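PDB 5U1T: separin from Saccharomyces cerevisiae, which cleaves the cohesin subunit MCD1/SCC1 at the onset of anaphase as a caspase-like cysteine protease, and is held inactive by securin for most of the cell cycle. Local coordinates for residues Thr1073-Pro1076 and Arg1077-Leu1081; Leu1034-His1037 and Glu1038-Lys1041; Ser1387-Cys1390 and Leu1391-Leu1395. All coordinates share one frame; numbering follows the deposited sequence.

Contact 1 of 3, residues Thr1073-Pro1076 and Arg1077-Leu1081; sequences TDLP and RHMPL
Arg1077 turns back along the chain to reach Asp1074, three residues earlier. Arg1077 CB lies 3.2 Å from Asp1074 O. CG and CD run on past Thr1073 O and Asp1074 OD1 at looser distances. A bend at chi3 (-65°) then swings the guanidinium round to the carboxylate. Arg1077 NE donates to Asp1074 OD1 at 3.0 Å, in the guanidinium plane and on the oxygen's anti lone pair. Arg1077 NH2 reaches Asp1074 OD1 at 3.1 Å, so one oxygen takes both N-H groups of the salt bridge. The carboxylate and guanidinium planes are 53° apart. Thr1073 O sits 3.7 Å above the guanidinium plane of Arg1077, over its centre. NH1 looks beyond this turn, to a long, weak ion pair with Asp1138. This is an i to i+3 salt bridge near the start of helix 1075-1088. The helix is kinked at Pro1080 and Leu1081, whose nitrogens make no bond to the turn before; the proline's has no hydrogen to give. Pro1080 CD instead lies 3.2 Å from Pro1076 O. Met1079 N still donates to Leu1075 O at 2.9 Å. Leu1075 CD2 packs against Met1079 CG at 3.9 Å. His1078 NE2 is hydrogen-bonded to Glu1114 on helix 1111-1127.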
ATOM      1  N   THR A1073     -37.401  17.861   3.188  1.00 67.82           N
ATOM      2  CA  THR A1073     -36.588  18.777   3.993  1.00 67.04           C
ATOM      3  C   THR A1073     -36.294  18.153   5.354  1.00 62.38           C
ATOM      4  O   THR A1073     -35.452  18.636   6.097  1.00 60.72           O
ATOM      5  CB  THR A1073     -37.289  20.140   4.201  1.00 57.27           C
ATOM      6  OG1 THR A1073     -38.621  19.892   4.628  1.00 72.44           O
ATOM      7  CG2 THR A1073     -37.359  20.933   2.924  1.00 60.75           C
ATOM      8  N   ASP A1074     -37.010  17.082   5.672  1.00 61.82           N
ATOM      9  CA  ASP A1074     -36.829  16.377   6.931  1.00 61.27           C
ATOM     10  C   ASP A1074     -35.745  15.282   6.840  1.00 63.04           C
ATOM     11  O   ASP A1074     -35.069  14.984   7.829  1.00 58.20           O
ATOM     12  CB  ASP A1074     -38.148  15.757   7.376  1.00 56.50           C
ATOM     13  CG  ASP A1074     -38.111  15.301   8.814  1.00 63.78           C
ATOM     14  OD1 ASP A1074     -37.654  16.097   9.664  1.00 60.07           O
ATOM     15  OD2 ASP A1074     -38.535  14.157   9.091  1.00 62.26           O
ATOM     16  N   LEU A1075     -35.606  14.687   5.653  1.00 60.82           N
ATOM     17  CA  LEU A1075     -34.549  13.722   5.358  1.00 62.89           C
ATOM     18  C   LEU A1075     -33.178  14.142   5.902  1.00 64.61           C
ATOM     19  O   LEU A1075     -32.596  13.419   6.706  1.00 59.75           O
ATOM     20  CB  LEU A1075     -34.454  13.474   3.852  1.00 57.18           C
ATOM     21  CG  LEU A1075     -34.886  12.090   3.386  1.00 65.27           C
ATOM     22  CD1 LEU A1075     -34.199  11.746   2.071  1.00 63.26           C
ATOM     23  CD2 LEU A1075     -34.605  11.027   4.441  1.00 55.20           C
ATOM     24  N   PRO A1076     -32.668  15.326   5.508  1.00 66.27           N
ATOM     25  CA  PRO A1076     -31.326  15.657   5.992  1.00 56.93           C
ATOM     26  C   PRO A1076     -31.276  15.943   7.486  1.00 57.62           C
ATOM     27  O   PRO A1076     -30.189  16.106   8.015  1.00 58.33           O
ATOM     28  CB  PRO A1076     -30.975  16.925   5.221  1.00 55.78           C
ATOM     29  CG  PRO A1076     -32.087  17.118   4.235  1.00 66.85           C
ATOM     30  CD  PRO A1076     -33.266  16.471   4.812  1.00 62.11           C
ATOM     31  N   ARG A1077     -32.425  16.068   8.139  1.00 57.34           N
ATOM     32  CA  ARG A1077     -32.440  16.222   9.586  1.00 57.17           C
ATOM     33  C   ARG A1077     -32.325  14.852  10.257  1.00 58.69           C
ATOM     34  O   ARG A1077     -31.691  14.703  11.296  1.00 58.13           O
ATOM     35  CB  ARG A1077     -33.718  16.939  10.045  1.00 65.08           C
ATOM     36  CG  ARG A1077     -33.725  18.435   9.758  1.00 69.27           C
ATOM     37  CD  ARG A1077     -34.878  19.137  10.433  1.00 61.35           C
ATOM     38  NE  ARG A1077     -36.186  18.725   9.930  1.00 64.13           N
ATOM     39  CZ  ARG A1077     -37.023  19.530   9.275  1.00 65.90           C
ATOM     40  NH1 ARG A1077     -36.678  20.791   9.025  1.00 63.93           N
ATOM     41  NH2 ARG A1077     -38.204  19.075   8.866  1.00 63.23           N
ATOM     42  N   HIS A1078     -32.934  13.860   9.619  1.00 58.09           N
ATOM     43  CA  HIS A1078     -33.067  12.518  10.140  1.00 53.13           C
ATOM     44  C   HIS A1078     -31.833  11.621   9.856  1.00 60.11           C
ATOM     45  O   HIS A1078     -31.355  10.910  10.748  1.00 55.42           O
ATOM     46  CB  HIS A1078     -34.337  11.905   9.546  1.00 55.27           C
ATOM     47  CG  HIS A1078     -34.501  10.445   9.822  1.00 55.20           C
ATOM     48  ND1 HIS A1078     -34.746   9.953  11.085  1.00 55.22           N
ATOM     49  CD2 HIS A1078     -34.468   9.374   8.996  1.00 53.78           C
ATOM     50  CE1 HIS A1078     -34.850   8.634  11.025  1.00 59.62           C
ATOM     51  NE2 HIS A1078     -34.692   8.260   9.768  1.00 59.10           N
ATOM     52  N   MET A1079     -31.336  11.664   8.615  1.00 57.73           N
ATOM     53  CA  MET A1079     -30.254  10.803   8.148  1.00 50.39           C
ATOM     54  C   MET A1079     -28.977  10.857   9.006  1.00 56.02           C
ATOM     55  O   MET A1079     -28.406   9.826   9.293  1.00 59.66           O
ATOM     56  CB  MET A1079     -29.910  11.133   6.696  1.00 48.23           C
ATOM     57  CG  MET A1079     -30.963  10.728   5.688  1.00 48.71           C
ATOM     58  SD  MET A1079     -31.602   9.052   5.905  1.00 64.06           S
ATOM     59  CE  MET A1079     -30.580   8.071   4.802  1.00 66.87           C
ATOM     60  N   PRO A1080     -28.520  12.047   9.420  1.00 55.76           N
ATOM     61  CA  PRO A1080     -27.342  11.984  10.288  1.00 55.98           C
ATOM     62  C   PRO A1080     -27.609  11.288  11.618  1.00 58.82           C
ATOM     63  O   PRO A1080     -26.739  10.592  12.114  1.00 64.90           O
ATOM     64  CB  PRO A1080     -27.002  13.453  10.530  1.00 57.36           C
ATOM     65  CG  PRO A1080     -27.713  14.203   9.472  1.00 55.50           C
ATOM     66  CD  PRO A1080     -28.924  13.434   9.150  1.00 54.23           C
ATOM     67  N   LEU A1081     -28.784  11.480  12.200  1.00 63.09           N
ATOM     68  CA  LEU A1081     -29.061  10.907  13.515  1.00 63.35           C
ATOM     69  C   LEU A1081     -29.179   9.390  13.439  1.00 58.67           C
ATOM     70  O   LEU A1081     -28.690   8.683  14.306  1.00 61.74           O
ATOM     71  CB  LEU A1081     -30.332  11.522  14.117  1.00 60.20           C
ATOM     72  CG  LEU A1081     -30.244  13.031  14.353  1.00 63.44           C
ATOM     73  CD1 LEU A1081     -31.645  13.665  14.584  1.00 68.45           C
ATOM     74  CD2 LEU A1081     -29.312  13.356  15.502  1.00 63.13           C
TER

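Contact 2 of 3, residues Leu1034-His1037 and Glu1038-Lys1041; sequences LDNH and ELSK
Leu1039 N donates to Asp1035 O at 2.9 Å, and the next bonds, Ser1040 N to Asn1036 O and a weak one from Lys1041 N to His1037 O, carry on the first turns of helix 1036-1054. Asp1035 is the N-cap. With chi1 at 53°, its CG sits between the backbone N and the carbonyl carbon, and the carboxylate folds over the open end of the turn. Asp1035 OD2 accepts from Glu1038 N at 3.1 Å. The N-H comes from above the carboxylate plane, 55° out of it. Glu1038 N also has a weak bond to Asp1035 O. With an alanine in place of Asp1035 the carboxylate is gone, and Glu1038 N would probably be left with the weak bond alone among its holds on the cap residue. Leu1034, just before the cap, and Leu1039 meet across the end of the helix, CD1 to CD1 at 4.2 Å. This pairing of the N' and N4 residues is a hydrophobic staple. Leu1034 CD2 also touches Glu1038 CG at 3.7 Å. Further along, Lys1041 CG lies over one face of the His1037 ring, and Lys1041 CD is 3.8 Å from His1037 NE2. Lys1041 NZ and Glu1038 OE1 form a long ion pair. The other oxygen, Glu1038 OE2, is hydrogen-bonded to His936. Leu1034 and Glu1038 both pack on Ile932 of helix 927-946, and Leu1039 packs against Leu1075 and Pro1076 of helix 1075-1088.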
ATOM      1  N   LEU A1034     -26.365  11.132  -2.648  1.00 67.76           N
ATOM      2  CA  LEU A1034     -26.011  12.436  -2.074  1.00 59.82           C
ATOM      3  C   LEU A1034     -25.378  12.372  -0.694  1.00 55.68           C
ATOM      4  O   LEU A1034     -25.759  11.564   0.139  1.00 59.02           O
ATOM      5  CB  LEU A1034     -27.243  13.326  -2.009  1.00 57.86           C
ATOM      6  CG  LEU A1034     -27.945  13.549  -3.343  1.00 60.65           C
ATOM      7  CD1 LEU A1034     -29.233  14.361  -3.189  1.00 62.92           C
ATOM      8  CD2 LEU A1034     -26.965  14.238  -4.243  1.00 59.45           C
ATOM      9  N   ASP A1035     -24.394  13.228  -0.460  1.00 56.44           N
ATOM     10  CA  ASP A1035     -23.903  13.442   0.888  1.00 53.01           C
ATOM     11  C   ASP A1035     -24.916  14.319   1.598  1.00 58.50           C
ATOM     12  O   ASP A1035     -25.629  15.091   0.946  1.00 60.93           O
ATOM     13  CB  ASP A1035     -22.544  14.105   0.879  1.00 51.89           C
ATOM     14  CG  ASP A1035     -22.539  15.356   0.058  1.00 64.69           C
ATOM     15  OD1 ASP A1035     -22.434  15.230  -1.191  1.00 71.16           O
ATOM     16  OD2 ASP A1035     -22.679  16.460   0.646  1.00 70.12           O
ATOM     17  N   ASN A1036     -24.985  14.217   2.920  1.00 55.69           N
ATOM     18  CA  ASN A1036     -26.008  14.910   3.674  1.00 53.41           C
ATOM     19  C   ASN A1036     -26.058  16.409   3.408  1.00 58.25           C
ATOM     20  O   ASN A1036     -27.147  16.972   3.300  1.00 59.22           O
ATOM     21  CB  ASN A1036     -25.831  14.669   5.166  1.00 52.45           C
ATOM     22  CG  ASN A1036     -27.139  14.821   5.927  1.00 58.95           C
ATOM     23  OD1 ASN A1036     -28.085  14.053   5.712  1.00 53.48           O
ATOM     24  ND2 ASN A1036     -27.204  15.822   6.809  1.00 56.07           N
ATOM     25  N   HIS A1037     -24.906  17.054   3.272  1.00 49.58           N
ATOM     26  CA  HIS A1037     -24.907  18.490   3.061  1.00 53.41           C
ATOM     27  C   HIS A1037     -25.484  18.855   1.681  1.00 59.29           C
ATOM     28  O   HIS A1037     -26.042  19.932   1.499  1.00 54.67           O
ATOM     29  CB  HIS A1037     -23.502  19.060   3.229  1.00 52.46           C
ATOM     30  CG  HIS A1037     -23.389  20.510   2.871  1.00 60.21           C
ATOM     31  ND1 HIS A1037     -23.743  21.523   3.741  1.00 63.62           N
ATOM     32  CD2 HIS A1037     -22.972  21.118   1.735  1.00 57.00           C
ATOM     33  CE1 HIS A1037     -23.548  22.690   3.152  1.00 63.53           C
ATOM     34  NE2 HIS A1037     -23.067  22.471   1.939  1.00 63.51           N
ATOM     35  N   GLU A1038     -25.347  17.947   0.716  1.00 61.10           N
ATOM     36  CA  GLU A1038     -25.930  18.146  -0.601  1.00 61.61           C
ATOM     37  C   GLU A1038     -27.434  17.852  -0.572  1.00 62.54           C
ATOM     38  O   GLU A1038     -28.215  18.492  -1.287  1.00 61.57           O
ATOM     39  CB  GLU A1038     -25.237  17.265  -1.649  1.00 51.56           C
ATOM     40  CG  GLU A1038     -25.735  17.497  -3.077  1.00 54.03           C
ATOM     41  CD  GLU A1038     -25.517  18.935  -3.558  1.00 63.87           C
ATOM     42  OE1 GLU A1038     -24.586  19.599  -3.055  1.00 64.78           O
ATOM     43  OE2 GLU A1038     -26.275  19.415  -4.433  1.00 64.15           O
ATOM     44  N   LEU A1039     -27.831  16.876   0.244  1.00 59.87           N
ATOM     45  CA  LEU A1039     -29.237  16.526   0.393  1.00 59.39           C
ATOM     46  C   LEU A1039     -29.966  17.710   0.989  1.00 58.21           C
ATOM     47  O   LEU A1039     -31.125  17.931   0.724  1.00 63.30           O
ATOM     48  CB  LEU A1039     -29.417  15.288   1.276  1.00 52.66           C
ATOM     49  CG  LEU A1039     -30.858  14.842   1.533  1.00 55.08           C
ATOM     50  CD1 LEU A1039     -31.559  14.413   0.250  1.00 56.33           C
ATOM     51  CD2 LEU A1039     -30.926  13.739   2.593  1.00 56.38           C
ATOM     52  N   SER A1040     -29.248  18.477   1.789  1.00 61.17           N
ATOM     53  CA  SER A1040     -29.771  19.654   2.435  1.00 57.83           C
ATOM     54  C   SER A1040     -30.044  20.770   1.418  1.00 60.41           C
ATOM     55  O   SER A1040     -31.149  21.343   1.373  1.00 66.82           O
ATOM     56  CB  SER A1040     -28.780  20.096   3.506  1.00 56.86           C
ATOM     57  OG  SER A1040     -28.992  21.429   3.916  1.00 72.02           O
ATOM     58  N   LYS A1041     -29.040  21.060   0.598  1.00 57.07           N
ATOM     59  CA  LYS A1041     -29.122  22.073  -0.439  1.00 56.35           C
ATOM     60  C   LYS A1041     -30.116  21.717  -1.544  1.00 57.38           C
ATOM     61  O   LYS A1041     -30.803  22.585  -2.063  1.00 58.22           O
ATOM     62  CB  LYS A1041     -27.741  22.303  -1.041  1.00 55.24           C
ATOM     63  CG  LYS A1041     -26.750  22.838  -0.039  1.00 58.29           C
ATOM     64  CD  LYS A1041     -25.543  23.443  -0.720  1.00 63.41           C
ATOM     65  CE  LYS A1041     -25.063  22.562  -1.866  1.00 65.87           C
ATOM     66  NZ  LYS A1041     -24.298  23.358  -2.891  1.00 75.87           N
TER

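Contact 3 of 3, residues Ser1387-Cys1390 and Leu1391-Leu1395; sequences SYVC and LNKLL
Leu1391 N donates to Ser1387 O at 3.1 Å. The i to i+4 bonds continue from Asn1392 N to Tyr1388 O, Lys1393 N to Val1389 O and Leu1394 N to Cys1390 O. Together they form the opening turns of helix 1388-1397. Ser1387 is its N-cap. Ser1387 OG stands 3.2 Å from Cys1390 N and accepts its hydrogen. A chi1 of 69° turns the hydroxyl toward that N-H, in the first turn. The helix follows strand 1382-1385 of the seven-stranded mixed sheet in the catalytic part of the chain. Two of its side chains face another strand of that sheet, 1132-1139: Tyr1388 meets Thr1136 and Leu1391 meets Val1134. Val1389 and Lys1393, one turn apart, lie side by side and point the same way. Lys1393 CG lies 3.2 Å from Val1389 O. Bends at chi2 (-50°) and chi4 bring Lys1393 NZ back to 3.9 Å from Val1389 CG1. Both residues also touch Arg1117 on helix 1111-1127. On another side of the turn, Leu1394 CB rests 3.3 Å from Cys1390 O.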
ATOM      1  N   SER A1387     -36.403  16.429  14.488  1.00 59.36           N
ATOM      2  CA  SER A1387     -37.013  16.068  13.201  1.00 56.82           C
ATOM      3  C   SER A1387     -38.444  15.507  13.316  1.00 55.04           C
ATOM      4  O   SER A1387     -38.859  15.087  14.389  1.00 57.49           O
ATOM      5  CB  SER A1387     -36.136  15.036  12.495  1.00 57.89           C
ATOM      6  OG  SER A1387     -36.174  13.806  13.194  1.00 58.50           O
ATOM      7  N   TYR A1388     -39.184  15.455  12.210  1.00 54.35           N
ATOM      8  CA  TYR A1388     -40.527  14.854  12.222  1.00 56.60           C
ATOM      9  C   TYR A1388     -40.505  13.383  12.614  1.00 63.79           C
ATOM     10  O   TYR A1388     -41.450  12.880  13.246  1.00 67.41           O
ATOM     11  CB  TYR A1388     -41.218  14.963  10.856  1.00 58.64           C
ATOM     12  CG  TYR A1388     -41.570  16.357  10.410  1.00 61.91           C
ATOM     13  CD1 TYR A1388     -41.755  17.377  11.330  1.00 61.98           C
ATOM     14  CD2 TYR A1388     -41.713  16.653   9.060  1.00 63.27           C
ATOM     15  CE1 TYR A1388     -42.070  18.655  10.926  1.00 66.46           C
ATOM     16  CE2 TYR A1388     -42.026  17.928   8.643  1.00 69.86           C
ATOM     17  CZ  TYR A1388     -42.205  18.929   9.582  1.00 63.82           C
ATOM     18  OH  TYR A1388     -42.520  20.210   9.182  1.00 70.29           O
ATOM     19  N   VAL A1389     -39.443  12.688  12.210  1.00 64.94           N
ATOM     20  CA  VAL A1389     -39.344  11.257  12.460  1.00 64.54           C
ATOM     21  C   VAL A1389     -39.124  10.999  13.947  1.00 61.06           C
ATOM     22  O   VAL A1389     -39.651  10.031  14.498  1.00 67.87           O
ATOM     23  CB  VAL A1389     -38.213  10.594  11.630  1.00 65.26           C
ATOM     24  CG1 VAL A1389     -38.079   9.114  11.997  1.00 61.76           C
ATOM     25  CG2 VAL A1389     -38.477  10.749  10.128  1.00 64.21           C
ATOM     26  N   CYS A1390     -38.373  11.878  14.600  1.00 52.11           N
ATOM     27  CA  CYS A1390     -38.143  11.732  16.031  1.00 57.44           C
ATOM     28  C   CYS A1390     -39.410  12.068  16.848  1.00 67.54           C
ATOM     29  O   CYS A1390     -39.789  11.340  17.783  1.00 64.67           O
ATOM     30  CB  CYS A1390     -36.977  12.617  16.481  1.00 54.21           C
ATOM     31  SG  CYS A1390     -36.719  12.567  18.271  1.00 64.12           S
ATOM     32  N   LEU A1391     -40.054  13.175  16.489  1.00 67.11           N
ATOM     33  CA  LEU A1391     -41.301  13.542  17.106  1.00 65.76           C
ATOM     34  C   LEU A1391     -42.299  12.389  16.973  1.00 66.44           C
ATOM     35  O   LEU A1391     -42.885  11.954  17.972  1.00 65.59           O
ATOM     36  CB  LEU A1391     -41.859  14.830  16.482  1.00 69.00           C
ATOM     37  CG  LEU A1391     -43.185  15.328  17.068  1.00 65.73           C
ATOM     38  CD1 LEU A1391     -43.046  15.596  18.565  1.00 58.67           C
ATOM     39  CD2 LEU A1391     -43.706  16.564  16.325  1.00 64.51           C
ATOM     40  N   ASN A1392     -42.481  11.867  15.763  1.00 60.45           N
ATOM     41  CA  ASN A1392     -43.558  10.897  15.568  1.00 64.15           C
ATOM     42  C   ASN A1392     -43.281   9.554  16.211  1.00 72.29           C
ATOM     43  O   ASN A1392     -44.211   8.839  16.554  1.00 76.96           O
ATOM     44  CB  ASN A1392     -43.867  10.682  14.088  1.00 73.03           C
ATOM     45  CG  ASN A1392     -44.982   9.660  13.878  1.00 77.51           C
ATOM     46  OD1 ASN A1392     -46.145   9.927  14.182  1.00 76.45           O
ATOM     47  ND2 ASN A1392     -44.623   8.477  13.382  1.00 78.59           N
ATOM     48  N   LYS A1393     -42.016   9.191  16.387  1.00 79.19           N
ATOM     49  CA  LYS A1393     -41.748   7.934  17.077  1.00 75.57           C
ATOM     50  C   LYS A1393     -41.917   8.139  18.588  1.00 73.12           C
ATOM     51  O   LYS A1393     -42.442   7.263  19.279  1.00 75.98           O
ATOM     52  CB  LYS A1393     -40.358   7.382  16.733  1.00 73.36           C
ATOM     53  CG  LYS A1393     -40.201   6.974  15.251  1.00 81.00           C
ATOM     54  CD  LYS A1393     -41.345   6.050  14.733  1.00 80.10           C
ATOM     55  CE  LYS A1393     -41.374   6.021  13.186  1.00 79.78           C
ATOM     56  NZ  LYS A1393     -41.517   7.418  12.589  1.00 74.32           N
ATOM     57  N   LEU A1394     -41.494   9.298  19.092  1.00 69.91           N
ATOM     58  CA  LEU A1394     -41.695   9.625  20.497  1.00 66.57           C
ATOM     59  C   LEU A1394     -43.186   9.628  20.826  1.00 76.53           C
ATOM     60  O   LEU A1394     -43.604   9.094  21.858  1.00 78.61           O
ATOM     61  CB  LEU A1394     -41.081  10.979  20.837  1.00 65.05           C
ATOM     62  CG  LEU A1394     -39.700  10.946  21.482  1.00 63.39           C
ATOM     63  CD1 LEU A1394     -39.321  12.330  21.971  1.00 65.59           C
ATOM     64  CD2 LEU A1394     -39.673   9.951  22.618  1.00 64.99           C
ATOM     65  N   LEU A1395     -43.990  10.219  19.946  1.00 73.04           N
ATOM     66  CA  LEU A1395     -45.430  10.243  20.166  1.00 77.93           C
ATOM     67  C   LEU A1395     -46.033   8.839  19.993  1.00 81.00           C
ATOM     68  O   LEU A1395     -46.920   8.442  20.753  1.00 85.97           O
ATOM     69  CB  LEU A1395     -46.119  11.251  19.235  1.00 71.18           C
ATOM     70  CG  LEU A1395     -45.802  12.748  19.389  1.00 68.80           C
ATOM     71  CD1 LEU A1395     -46.666  13.588  18.473  1.00 67.59           C
ATOM     72  CD2 LEU A1395     -45.940  13.227  20.809  1.00 67.43           C
TER

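In the fold
Contact 1 is the middle member of the three. Its centre lies about 10 Å from that of contact 2 and about 12 Å from that of contact 3. Asn1036 ND2 probably donates to Pro1076 O at 3.2 Å, which ties contact 2 to contact 1. On the other flank, Asp1074 OD1 probably accepts from Tyr1388 N at 3.0 Å, at the first residue of helix 1388-1397. Arg1077 adds a cation-pi contact with Tyr1388, and His1078 CE1 packs on Val1389 CG1. Contacts 2 and 3 do not touch; their nearest atoms are about 11 Å apart. All three lie away from Cys1497, the catalytic cysteine inferred by similarity.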